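Enoyl-acyl carrier protein reductase (Uncultured bacterium, PDB 6KIA) probably reduces the double bond of enoyl-acyl carrier protein in fatty acid synthesis with NADH as hydride donor, and is linked to triclosan resistance. Local coordinates at residues G78-N83 with M142-G147; D20-F25 with N35-E40; K180-R185 with T379-T384; I246-K251 with D348-D353. All blocks are in the same frame, centred on the assembly; numbering follows the deposited sequence.

Contact 1: G78-N83 with M142-G147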
loop_
_atom_site.group_PDB
_atom_site.type_symbol
_atom_site.label_atom_id
_atom_site.label_comp_id
_atom_site.label_asym_id
_atom_site.label_seq_id
_atom_site.Cartn_x
_atom_site.Cartn_y
_atom_site.Cartn_z
ATOM N N GLY A 78 -18.740 6.177 3.677
ATOM C CA GLY A 78 -19.321 6.901 4.798
ATOM C C GLY A 78 -19.142 8.405 4.670
ATOM O O GLY A 78 -18.901 9.115 5.647
ATOM N N GLY A 79 -19.296 8.893 3.446
ATOM C CA GLY A 79 -19.158 10.304 3.159
ATOM C C GLY A 79 -19.383 10.569 1.686
ATOM O O GLY A 79 -19.657 9.657 0.910
ATOM N N ARG A 80 -19.209 11.818 1.287
ATOM C CA ARG A 80 -19.426 12.205 -0.097
ATOM C C ARG A 80 -18.292 11.774 -1.013
ATOM O O ARG A 80 -17.126 11.796 -0.628
ATOM C CB ARG A 80 -19.588 13.715 -0.214
ATOM C CG ARG A 80 -20.948 14.250 0.202
ATOM C CD ARG A 80 -21.232 15.520 -0.577
ATOM N NE ARG A 80 -20.837 15.340 -1.972
ATOM C CZ ARG A 80 -20.498 16.328 -2.792
ATOM N NH1 ARG A 80 -20.150 16.062 -4.044
ATOM N NH2 ARG A 80 -20.508 17.581 -2.357
ATOM N N ILE A 81 -18.652 11.343 -2.214
ATOM C CA ILE A 81 -17.662 11.045 -3.240
ATOM C C ILE A 81 -17.807 12.064 -4.351
ATOM O O ILE A 81 -18.913 12.338 -4.805
ATOM C CB ILE A 81 -17.790 9.609 -3.767
ATOM C CG1 ILE A 81 -17.009 8.695 -2.827
ATOM C CG2 ILE A 81 -17.176 9.452 -5.154
ATOM C CD1 ILE A 81 -17.576 7.354 -2.662
ATOM N N ILE A 82 -16.691 12.666 -4.748
ATOM C CA ILE A 82 -16.708 13.638 -5.838
ATOM C C ILE A 82 -16.651 12.871 -7.147
ATOM O O ILE A 82 -15.706 12.108 -7.391
ATOM C CB ILE A 82 -15.548 14.638 -5.711
ATOM C CG1 ILE A 82 -15.721 15.455 -4.424
ATOM C CG2 ILE A 82 -15.477 15.554 -6.940
ATOM C CD1 ILE A 82 -14.567 16.374 -4.105
ATOM N N ASN A 83 -17.690 13.018 -7.968
ATOM C CA ASN A 83 -17.878 12.091 -9.081
ATOM C C ASN A 83 -17.093 12.511 -10.326
ATOM O O ASN A 83 -17.659 12.953 -11.326
ATOM C CB ASN A 83 -19.359 11.963 -9.431
ATOM C CG ASN A 83 -19.656 10.703 -10.208
ATOM O OD1 ASN A 83 -18.751 9.920 -10.507
ATOM N ND2 ASN A 83 -20.918 10.522 -10.588
ATOM N N MET A 142 -10.526 19.210 -7.021
ATOM C CA MET A 142 -10.105 20.220 -6.063
ATOM C C MET A 142 -11.001 21.453 -6.152
ATOM O O MET A 142 -11.239 22.139 -5.149
ATOM C CB MET A 142 -8.638 20.603 -6.292
ATOM C CG MET A 142 -7.672 19.495 -5.950
ATOM S SD MET A 142 -7.818 18.929 -4.241
ATOM C CE MET A 142 -6.954 17.378 -4.391
ATOM N N ALA A 143 -11.487 21.742 -7.349
ATOM C CA ALA A 143 -12.427 22.854 -7.523
ATOM C C ALA A 143 -13.680 22.581 -6.712
ATOM O O ALA A 143 -14.143 23.454 -5.948
ATOM C CB ALA A 143 -12.775 23.047 -8.983
ATOM N N GLU A 144 -14.181 21.346 -6.796
ATOM C CA GLU A 144 -15.379 20.991 -6.035
ATOM C C GLU A 144 -15.123 20.918 -4.517
ATOM O O GLU A 144 -15.932 21.381 -3.706
ATOM C CB GLU A 144 -15.945 19.666 -6.537
ATOM C CG GLU A 144 -17.344 19.381 -6.044
ATOM C CD GLU A 144 -17.979 18.204 -6.750
ATOM O OE1 GLU A 144 -17.701 18.015 -7.951
ATOM O OE2 GLU A 144 -18.745 17.462 -6.101
ATOM N N LEU A 145 -13.984 20.353 -4.137
ATOM C CA LEU A 145 -13.621 20.194 -2.741
ATOM C C LEU A 145 -13.406 21.545 -2.055
ATOM O O LEU A 145 -13.714 21.703 -0.879
ATOM C CB LEU A 145 -12.352 19.360 -2.636
ATOM C CG LEU A 145 -11.895 18.961 -1.244
ATOM C CD1 LEU A 145 -12.893 18.019 -0.574
ATOM C CD2 LEU A 145 -10.514 18.338 -1.362
ATOM N N ASP A 146 -12.849 22.504 -2.791
ATOM C CA ASP A 146 -12.545 23.812 -2.216
ATOM C C ASP A 146 -13.800 24.419 -1.599
ATOM O O ASP A 146 -13.746 25.006 -0.524
ATOM C CB ASP A 146 -11.959 24.751 -3.277
ATOM C CG ASP A 146 -11.591 26.103 -2.708
ATOM O OD1 ASP A 146 -10.597 26.187 -1.947
ATOM O OD2 ASP A 146 -12.289 27.083 -3.034
ATOM N N GLY A 147 -14.933 24.232 -2.263
ATOM C CA GLY A 147 -16.194 24.766 -1.775
ATOM C C GLY A 147 -16.720 24.062 -0.543
ATOM O O GLY A 147 -17.620 24.560 0.133
HETATM O O HOH W 1 -19.335 15.255 -7.857
#

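Contact 2: D20-F25 with N35-E40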
loop_
_atom_site.group_PDB
_atom_site.type_symbol
_atom_site.label_atom_id
_atom_site.label_comp_id
_atom_site.label_asym_id
_atom_site.label_seq_id
_atom_site.Cartn_x
_atom_site.Cartn_y
_atom_site.Cartn_z
ATOM N N ASP A 20 -13.534 19.698 10.495
ATOM C CA ASP A 20 -12.320 19.430 9.730
ATOM C C ASP A 20 -12.623 18.337 8.713
ATOM O O ASP A 20 -13.542 17.548 8.913
ATOM C CB ASP A 20 -11.170 19.037 10.653
ATOM C CG ASP A 20 -10.764 20.172 11.575
ATOM O OD1 ASP A 20 -10.967 21.355 11.198
ATOM O OD2 ASP A 20 -10.270 19.888 12.681
ATOM N N VAL A 21 -11.870 18.302 7.615
ATOM C CA VAL A 21 -12.251 17.473 6.473
ATOM C C VAL A 21 -11.166 16.457 6.151
ATOM O O VAL A 21 -10.001 16.804 6.021
ATOM C CB VAL A 21 -12.511 18.327 5.220
ATOM C CG1 VAL A 21 -12.942 17.470 4.028
ATOM C CG2 VAL A 21 -13.608 19.371 5.528
ATOM N N PHE A 22 -11.574 15.200 6.059
ATOM C CA PHE A 22 -10.674 14.112 5.711
ATOM C C PHE A 22 -10.951 13.672 4.284
ATOM O O PHE A 22 -12.088 13.335 3.948
ATOM C CB PHE A 22 -10.856 12.938 6.681
ATOM C CG PHE A 22 -9.972 11.755 6.377
ATOM C CD1 PHE A 22 -10.388 10.771 5.498
ATOM C CD2 PHE A 22 -8.741 11.619 7.004
ATOM C CE1 PHE A 22 -9.568 9.665 5.224
ATOM C CE2 PHE A 22 -7.923 10.523 6.755
ATOM C CZ PHE A 22 -8.336 9.545 5.860
ATOM N N VAL A 23 -9.917 13.681 3.438
ATOM C CA VAL A 23 -10.099 13.359 2.037
ATOM C C VAL A 23 -9.354 12.079 1.697
ATOM O O VAL A 23 -8.138 12.034 1.808
ATOM C CB VAL A 23 -9.608 14.482 1.118
ATOM C CG1 VAL A 23 -9.879 14.116 -0.348
ATOM C CG2 VAL A 23 -10.311 15.792 1.465
ATOM N N LEU A 24 -10.094 11.050 1.300
ATOM C CA LEU A 24 -9.486 9.785 0.902
ATOM C C LEU A 24 -9.119 9.850 -0.562
ATOM O O LEU A 24 -9.993 9.847 -1.428
ATOM C CB LEU A 24 -10.417 8.601 1.189
ATOM C CG LEU A 24 -9.735 7.232 0.993
ATOM C CD1 LEU A 24 -8.589 7.025 2.001
ATOM C CD2 LEU A 24 -10.745 6.090 1.026
ATOM N N PHE A 25 -7.817 9.938 -0.831
ATOM C CA PHE A 25 -7.326 10.073 -2.195
ATOM C C PHE A 25 -6.939 8.684 -2.727
ATOM O O PHE A 25 -5.758 8.316 -2.789
ATOM C CB PHE A 25 -6.157 11.068 -2.252
ATOM C CG PHE A 25 -5.871 11.581 -3.651
ATOM C CD1 PHE A 25 -6.661 12.584 -4.209
ATOM C CD2 PHE A 25 -4.858 11.026 -4.417
ATOM C CE1 PHE A 25 -6.419 13.048 -5.488
ATOM C CE2 PHE A 25 -4.603 11.500 -5.718
ATOM C CZ PHE A 25 -5.385 12.507 -6.247
ATOM N N ASN A 35 -8.698 1.494 5.721
ATOM C CA ASN A 35 -9.755 1.253 6.722
ATOM C C ASN A 35 -9.332 1.709 8.109
ATOM O O ASN A 35 -10.138 2.296 8.827
ATOM C CB ASN A 35 -10.163 -0.217 6.764
ATOM C CG ASN A 35 -11.019 -0.598 5.591
ATOM O OD1 ASN A 35 -12.204 -0.234 5.515
ATOM N ND2 ASN A 35 -10.416 -1.274 4.629
ATOM N N GLY A 36 -8.092 1.422 8.509
ATOM C CA GLY A 36 -7.650 1.846 9.839
ATOM C C GLY A 36 -7.738 3.360 10.025
ATOM O O GLY A 36 -8.186 3.883 11.064
ATOM N N LEU A 37 -7.249 4.079 9.022
ATOM C CA LEU A 37 -7.116 5.525 9.126
ATOM C C LEU A 37 -8.470 6.216 9.039
ATOM O O LEU A 37 -8.782 7.116 9.823
ATOM C CB LEU A 37 -6.174 6.031 8.027
ATOM C CG LEU A 37 -5.958 7.545 7.939
ATOM C CD1 LEU A 37 -5.535 8.115 9.290
ATOM C CD2 LEU A 37 -4.902 7.834 6.896
ATOM N N ILE A 38 -9.284 5.790 8.086
ATOM C CA ILE A 38 -10.561 6.439 7.887
ATOM C C ILE A 38 -11.465 6.237 9.116
ATOM O O ILE A 38 -12.158 7.184 9.537
ATOM C CB ILE A 38 -11.230 5.978 6.587
ATOM C CG1 ILE A 38 -12.302 6.998 6.201
ATOM C CG2 ILE A 38 -11.810 4.601 6.716
ATOM C CD1 ILE A 38 -12.810 6.825 4.788
ATOM N N ASN A 39 -11.380 5.077 9.762
ATOM C CA ASN A 39 -12.200 4.888 10.953
ATOM C C ASN A 39 -11.786 5.873 12.040
ATOM O O ASN A 39 -12.636 6.423 12.775
ATOM C CB ASN A 39 -12.084 3.459 11.490
ATOM C CG ASN A 39 -12.632 2.416 10.523
ATOM O OD1 ASN A 39 -13.395 2.729 9.606
ATOM N ND2 ASN A 39 -12.264 1.167 10.747
ATOM N N GLU A 40 -10.486 6.162 12.109
ATOM C CA GLU A 40 -10.010 7.141 13.082
ATOM C C GLU A 40 -10.591 8.508 12.770
ATOM O O GLU A 40 -11.097 9.237 13.660
ATOM C CB GLU A 40 -8.482 7.200 13.100
ATOM C CG GLU A 40 -7.915 5.960 13.732
ATOM C CD GLU A 40 -8.179 5.932 15.218
ATOM O OE1 GLU A 40 -8.070 6.998 15.863
ATOM O OE2 GLU A 40 -8.591 4.876 15.716
#

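Contact 3: K180-R185 with T379-T384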
loop_
_atom_site.group_PDB
_atom_site.type_symbol
_atom_site.label_atom_id
_atom_site.label_comp_id
_atom_site.label_asym_id
_atom_site.label_seq_id
_atom_site.Cartn_x
_atom_site.Cartn_y
_atom_site.Cartn_z
ATOM N N LYS A 180 5.191 -17.001 -8.218
ATOM C CA LYS A 180 4.906 -18.343 -7.670
ATOM C C LYS A 180 5.782 -19.478 -8.215
ATOM O O LYS A 180 5.709 -20.603 -7.719
ATOM C CB LYS A 180 3.437 -18.716 -7.924
ATOM C CG LYS A 180 2.420 -17.702 -7.426
ATOM C CD LYS A 180 1.004 -18.101 -7.845
ATOM C CE LYS A 180 -0.057 -17.309 -7.091
ATOM N NZ LYS A 180 0.050 -15.828 -7.307
ATOM N N GLY A 181 6.625 -19.189 -9.202
ATOM C CA GLY A 181 7.356 -20.233 -9.905
ATOM C C GLY A 181 8.550 -20.800 -9.174
ATOM O O GLY A 181 9.370 -20.062 -8.622
ATOM N N ARG A 182 8.624 -22.124 -9.147
ATOM C CA ARG A 182 9.752 -22.844 -8.578
ATOM C C ARG A 182 10.333 -23.809 -9.604
ATOM O O ARG A 182 9.661 -24.180 -10.561
ATOM C CB ARG A 182 9.300 -23.619 -7.349
ATOM C CG ARG A 182 9.168 -22.786 -6.103
ATOM C CD ARG A 182 8.894 -23.691 -4.915
ATOM N NE ARG A 182 7.528 -24.196 -4.966
ATOM C CZ ARG A 182 6.983 -24.996 -4.054
ATOM N NH1 ARG A 182 5.725 -25.386 -4.193
ATOM N NH2 ARG A 182 7.694 -25.403 -3.009
ATOM N N GLY A 183 11.574 -24.225 -9.393
ATOM C CA GLY A 183 12.206 -25.160 -10.301
ATOM C C GLY A 183 12.295 -24.582 -11.697
ATOM O O GLY A 183 12.698 -23.435 -11.884
ATOM N N GLU A 184 11.881 -25.372 -12.678
ATOM C CA GLU A 184 11.934 -24.947 -14.067
ATOM C C GLU A 184 10.904 -23.862 -14.358
ATOM O O GLU A 184 11.018 -23.151 -15.353
ATOM C CB GLU A 184 11.715 -26.140 -14.996
ATOM C CG GLU A 184 10.293 -26.248 -15.530
ATOM C CD GLU A 184 9.989 -27.623 -16.085
ATOM O OE1 GLU A 184 10.949 -28.356 -16.415
ATOM O OE2 GLU A 184 8.792 -27.967 -16.203
ATOM N N ARG A 185 9.912 -23.725 -13.480
ATOM C CA ARG A 185 8.880 -22.722 -13.676
ATOM C C ARG A 185 9.271 -21.376 -13.047
ATOM O O ARG A 185 8.573 -20.373 -13.231
ATOM C CB ARG A 185 7.542 -23.218 -13.123
ATOM C CG ARG A 185 6.394 -23.017 -14.101
ATOM C CD ARG A 185 6.529 -23.956 -15.292
ATOM N NE ARG A 185 5.482 -23.771 -16.298
ATOM C CZ ARG A 185 5.598 -23.000 -17.377
ATOM N NH1 ARG A 185 4.590 -22.902 -18.235
ATOM N NH2 ARG A 185 6.724 -22.338 -17.605
ATOM N N THR A 379 7.818 -22.511 2.175
ATOM C CA THR A 379 7.435 -22.185 3.552
ATOM C C THR A 379 5.995 -21.647 3.625
ATOM O O THR A 379 5.184 -22.061 4.488
ATOM C CB THR A 379 8.424 -21.165 4.170
ATOM O OG1 THR A 379 9.770 -21.700 4.120
ATOM C CG2 THR A 379 8.053 -20.866 5.600
ATOM N N SER A 380 5.670 -20.735 2.713
ATOM C CA SER A 380 4.327 -20.164 2.687
ATOM C C SER A 380 3.257 -21.263 2.493
ATOM O O SER A 380 2.232 -21.313 3.197
ATOM C CB SER A 380 4.238 -19.096 1.575
ATOM O OG SER A 380 2.897 -18.682 1.375
ATOM N N ASP A 381 3.516 -22.162 1.556
ATOM C CA ASP A 381 2.612 -23.275 1.283
ATOM C C ASP A 381 2.434 -24.192 2.504
ATOM O O ASP A 381 1.304 -24.592 2.834
ATOM C CB ASP A 381 3.156 -24.083 0.097
ATOM C CG ASP A 381 2.845 -23.440 -1.253
ATOM O OD1 ASP A 381 2.344 -22.290 -1.302
ATOM O OD2 ASP A 381 3.173 -24.070 -2.277
ATOM N N GLU A 382 3.550 -24.545 3.157
ATOM C CA GLU A 382 3.512 -25.400 4.347
ATOM C C GLU A 382 2.657 -24.796 5.466
ATOM O O GLU A 382 1.818 -25.482 6.102
ATOM C CB GLU A 382 4.924 -25.668 4.890
ATOM C CG GLU A 382 5.791 -26.583 4.044
ATOM C CD GLU A 382 7.260 -26.535 4.444
ATOM O OE1 GLU A 382 7.563 -26.128 5.586
ATOM O OE2 GLU A 382 8.117 -26.917 3.618
ATOM N N ILE A 383 2.860 -23.503 5.690
ATOM C CA ILE A 383 2.120 -22.856 6.769
ATOM C C ILE A 383 0.633 -22.813 6.408
ATOM O O ILE A 383 -0.218 -23.121 7.238
ATOM C CB ILE A 383 2.650 -21.465 7.066
ATOM C CG1 ILE A 383 4.022 -21.613 7.730
ATOM C CG2 ILE A 383 1.683 -20.718 7.997
ATOM C CD1 ILE A 383 4.765 -20.324 7.855
ATOM N N THR A 384 0.302 -22.476 5.167
ATOM C CA THR A 384 -1.100 -22.531 4.777
ATOM C C THR A 384 -1.713 -23.921 4.981
ATOM O O THR A 384 -2.866 -24.042 5.426
ATOM C CB THR A 384 -1.272 -22.095 3.325
ATOM O OG1 THR A 384 -0.880 -20.724 3.233
ATOM C CG2 THR A 384 -2.728 -22.236 2.895
#

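Contact 4: I246-K251 with D348-D353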
loop_
_atom_site.group_PDB
_atom_site.type_symbol
_atom_site.label_atom_id
_atom_site.label_comp_id
_atom_site.label_asym_id
_atom_site.label_seq_id
_atom_site.Cartn_x
_atom_site.Cartn_y
_atom_site.Cartn_z
ATOM N N ILE A 246 10.992 -6.525 12.030
ATOM C CA ILE A 246 10.247 -7.558 12.715
ATOM C C ILE A 246 11.195 -8.293 13.664
ATOM O O ILE A 246 12.402 -8.216 13.478
ATOM C CB ILE A 246 9.608 -8.538 11.713
ATOM C CG1 ILE A 246 10.662 -9.479 11.083
ATOM C CG2 ILE A 246 8.779 -7.790 10.652
ATOM C CD1 ILE A 246 10.079 -10.458 10.051
ATOM N N LEU A 247 10.650 -9.018 14.637
ATOM C CA LEU A 247 11.472 -9.754 15.600
ATOM C C LEU A 247 12.220 -10.930 14.961
ATOM O O LEU A 247 11.617 -11.916 14.550
ATOM C CB LEU A 247 10.600 -10.285 16.726
ATOM C CG LEU A 247 10.307 -9.172 17.728
ATOM C CD1 LEU A 247 9.278 -9.606 18.764
ATOM C CD2 LEU A 247 11.583 -8.753 18.434
ATOM N N ILE A 248 13.539 -10.788 14.897
ATOM C CA ILE A 248 14.468 -11.845 14.473
ATOM C C ILE A 248 15.505 -11.940 15.600
ATOM O O ILE A 248 16.138 -10.934 15.965
ATOM C CB ILE A 248 15.118 -11.519 13.100
ATOM C CG1 ILE A 248 14.027 -11.457 12.020
ATOM C CG2 ILE A 248 16.164 -12.589 12.729
ATOM C CD1 ILE A 248 14.465 -10.921 10.652
ATOM N N ASP A 249 15.603 -13.121 16.213
ATOM C CA ASP A 249 16.529 -13.335 17.321
ATOM C C ASP A 249 16.251 -12.336 18.461
ATOM O O ASP A 249 17.172 -11.742 19.022
ATOM C CB ASP A 249 17.971 -13.213 16.812
ATOM C CG ASP A 249 18.982 -13.885 17.721
ATOM O OD1 ASP A 249 18.584 -14.761 18.522
ATOM O OD2 ASP A 249 20.181 -13.544 17.615
ATOM N N ASP A 250 14.970 -12.155 18.776
ATOM C CA ASP A 250 14.506 -11.251 19.839
ATOM C C ASP A 250 14.982 -9.801 19.675
ATOM O O ASP A 250 15.061 -9.053 20.645
ATOM C CB ASP A 250 14.916 -11.788 21.219
ATOM C CG ASP A 250 14.042 -11.236 22.343
ATOM O OD1 ASP A 250 12.823 -11.055 22.128
ATOM O OD2 ASP A 250 14.579 -10.986 23.445
ATOM N N LYS A 251 15.257 -9.403 18.438
ATOM C CA LYS A 251 15.613 -8.011 18.140
ATOM C C LYS A 251 14.778 -7.541 16.957
ATOM O O LYS A 251 14.507 -8.319 16.062
ATOM C CB LYS A 251 17.097 -7.862 17.796
ATOM C CG LYS A 251 18.066 -8.170 18.908
ATOM C CD LYS A 251 19.489 -8.032 18.386
ATOM C CE LYS A 251 19.685 -8.851 17.119
ATOM N NZ LYS A 251 20.976 -8.555 16.450
ATOM N N ASP A 348 13.236 -20.008 11.912
ATOM C CA ASP A 348 14.178 -20.787 11.117
ATOM C C ASP A 348 14.365 -20.159 9.734
ATOM O O ASP A 348 15.480 -20.112 9.198
ATOM C CB ASP A 348 13.700 -22.238 10.986
ATOM C CG ASP A 348 13.885 -23.044 12.275
ATOM O OD1 ASP A 348 14.607 -22.583 13.182
ATOM O OD2 ASP A 348 13.264 -24.128 12.389
ATOM N N TYR A 349 13.259 -19.698 9.145
ATOM C CA TYR A 349 13.293 -19.011 7.854
ATOM C C TYR A 349 14.200 -17.776 7.912
ATOM O O TYR A 349 15.084 -17.608 7.079
ATOM C CB TYR A 349 11.855 -18.646 7.460
ATOM C CG TYR A 349 11.618 -17.900 6.154
ATOM C CD1 TYR A 349 11.624 -18.564 4.930
ATOM C CD2 TYR A 349 11.309 -16.540 6.164
ATOM C CE1 TYR A 349 11.374 -17.892 3.740
ATOM C CE2 TYR A 349 11.037 -15.855 4.979
ATOM C CZ TYR A 349 11.084 -16.533 3.770
ATOM O OH TYR A 349 10.826 -15.859 2.597
ATOM N N ASN A 350 13.979 -16.898 8.885
ATOM C CA ASN A 350 14.810 -15.699 8.978
ATOM C C ASN A 350 16.251 -15.988 9.427
ATOM O O ASN A 350 17.143 -15.162 9.241
ATOM C CB ASN A 350 14.162 -14.673 9.918
ATOM C CG ASN A 350 12.890 -14.104 9.329
ATOM O OD1 ASN A 350 12.889 -13.624 8.200
ATOM N ND2 ASN A 350 11.791 -14.208 10.071
ATOM N N ALA A 351 16.473 -17.143 10.036
ATOM C CA ALA A 351 17.820 -17.513 10.466
ATOM C C ALA A 351 18.665 -18.023 9.299
ATOM O O ALA A 351 19.895 -18.065 9.388
ATOM C CB ALA A 351 17.753 -18.556 11.576
ATOM N N SER A 352 18.003 -18.415 8.212
ATOM C CA SER A 352 18.680 -19.026 7.073
ATOM C C SER A 352 19.607 -18.052 6.337
ATOM O O SER A 352 19.325 -16.860 6.236
ATOM C CB SER A 352 17.643 -19.618 6.108
ATOM O OG SER A 352 17.098 -18.636 5.228
ATOM N N ASP A 353 20.729 -18.560 5.833
ATOM C CA ASP A 353 21.652 -17.711 5.077
ATOM C C ASP A 353 20.988 -17.134 3.832
ATOM O O ASP A 353 21.246 -15.977 3.465
ATOM C CB ASP A 353 22.927 -18.471 4.699
ATOM C CG ASP A 353 23.916 -18.562 5.858
ATOM O OD1 ASP A 353 23.731 -17.848 6.868
ATOM O OD2 ASP A 353 24.887 -19.339 5.752
HETATM O O HOH W 2 11.850 -14.267 13.020
#

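Contact 1: G78-N83 with M142-G147
E144, close to the C-terminal end of helix 120-146, reaches across to strand 80-83 and engages R80 and I82 together. Its CG lies opposite the backbone N (chi1 -166°) and the chain runs straight on from there, carrying the carboxylate past I82 to the guanidinium of R80. E144 OE2 accepts from R80 NH1 at 2.9 Å, a hydrogen-bonded salt bridge somewhat bent at the proton (149°). The flat groups are nearly coplanar: the oxygen sits at the guanidinium edge, and NH1 comes in almost end-on to its C-O bond. A water donates to the same E144 OE2 at 2.9 Å and accepts from N83 N at 2.8 Å, so one carboxylate oxygen holds the strand at two points. The other oxygen meets a methyl, with E144 OE1 3.5 Å from I82 CG2; E144 and I82 pass one another head to tail.

L145 follows, facing the interior. The I82 side chain lies squarely across it, and I82 CD1 rests 4.0 Å from L145 CB. Both residues also pack on V49 of the neighbouring strand 47-56, so an apolar patch adjoins the E144 bridge. At D146 the helix turns to other company, pairing with R226 of helix 221-229.

Strand and helix segments run roughly antiparallel, at 142° with axes 9.5 Å apart. Helix 120-146 lies in the connection from strand 80-83, paired with strand 47-56 in the parallel part of the sheet, back to strand 155-159, the long crossover of a Rossmann fold.

Contact 2: D20-F25 with N35-E40
Strand 21-25, which carries F22 and L24, and helix segment 35-40, which carries L37 and I38, run nearly antiparallel at 162°, their axes 10.0 Å apart and the CA atoms of L24 and I38 the closest pair. Everything that meets between them is apolar and buried. F22 does most of the work: a chi1 of 179° swings its ring away from the backbone N and into the notch between L37 and I38. The far end of the ring takes L37, whose branch point comes up obliquely, F22 CZ to L37 CG being 3.7 Å, while L37 CD2 sits at the ring edge, in its plane, 4.0 Å from F22 CE2. I38 arrives on the neighbouring ring atom, roughly perpendicular to the phenylalanine, with I38 CG1 3.9 Å from F22 CE1. Two residues on, on the same face of the strand, L24 touches the tip of the same isoleucine more loosely, L24 CD2 to I38 CD1 at 4.4 Å. L37 packs on A158 of strand 155-159 and I38 on I48 of strand 47-56, so the helix covers strand 21-25 and both its neighbours.

Strand 21-25, helix 34-43 and strand 47-56 form a beta-alpha-beta unit at the head of the Rossmann fold. The L24 side chain is about 6 Å from bound NADH, whose pocket begins in the glycine-containing loop joining strand to helix, as in classical dinucleotide-binding folds.

Contact 3: K180-R185 with T379-T384
R182 reaches from the loop after helix 169-180 to D381 on helix 370-385, and its long side chain makes most of the reach. CB already points toward the helix segment. From CG the aliphatic part continues extended through CD; the side chain also touches D374 and I377 of the same helix. The chain bends at chi3 (-73°), which brings NE and the planar end round toward D381. Of the terminal nitrogens NH1 makes the contact, R182 NH1 lying 3.5 Å from D381 OD2. The aspartate comes from the opposite direction. Its carboxylate plane is turned 86° from the guanidinium, and OD2 lies well out of the guanidinium plane, with no N-H aimed at it. This is therefore a salt bridge of charge alone, without a hydrogen bond. R182 NH2 has more distant negative charge nearby, E382 OE2 being 6.8 Å away, and could feel a weak attraction there; E382 has its own salt bridge to K345.

Beyond R182 the backbone turns sharply, R185 N bonding to R182 O at 3.0 Å, while S380, next to D381, sends its hydroxyl to E303. Only 53 Å² is buried here. The arrangement is a typical surface ion pair between a loop and a helix far apart in sequence, joining the turn that leads from helix 169-180 to helix 189-194 with the flank of helix 370-385.

Contact 4: I246-K251 with D348-D353
N350 and I248 bury most of this contact, and I246 adds a smaller share. N350, at the end of helix 339-351, aims its amide at the strand. I248 lays its longer branch crosswise over that side chain: I248 CD1 is 3.8 Å from N350 CG, and I248 CG1 is 3.8 Å from N350 CB. The amide thus rests on an isoleucine, with its nitrogen carried on toward the next inward-facing residue, I246, whose CD1 is 4.1 Å from N350 ND2. No direct hydrogen bond crosses the gap. A water does the joining instead, accepting from N350 ND2 at 3.0 Å and donating to L247 O at 2.8 Å, so one N-H of the buried amide is linked through the water to the strand backbone. The backbone O of N350 accepts from R359 NH1, and I248 also touches R359.

Just past N350 the helix closes and another begins: S352 OG donates to Y349 O at 2.9 Å, in the carbonyl plane, and also caps M355 N, making S352 the N-cap of helix 353-356.

On the other side, I248 and K251 exchange two backbone hydrogen bonds around D249 and D250, both with positive phi. That is a beta-hairpin between strands 244-248 and 251-255 with a two-residue loop, D249-D250, forming a type I' turn, its I246 and I248 face covered by the end of helix 339-351.

The four contacts fall into two pairs. Contacts 1 and 2 share the Rossmann sheet, their centres 14 Å apart, and touch where L145 CD2 meets V23 CG2 at 3.8 Å. Contacts 3 and 4, with centres 20 Å apart, meet through T379 OG1 and Y349 CD1 at 3.7 Å, which packs helix 370-385 on helix 339-351. Between contacts 1 and 3 the centres are about 45 Å apart, on opposite sides of the chain's centre. Of contacts 1, 2 and 4, contact 2 is nearest the bound NADH: about 6 Å from the L24 side chain, against about 12 Å from I246 in contact 4 and about 14 Å from I82 in contact 1.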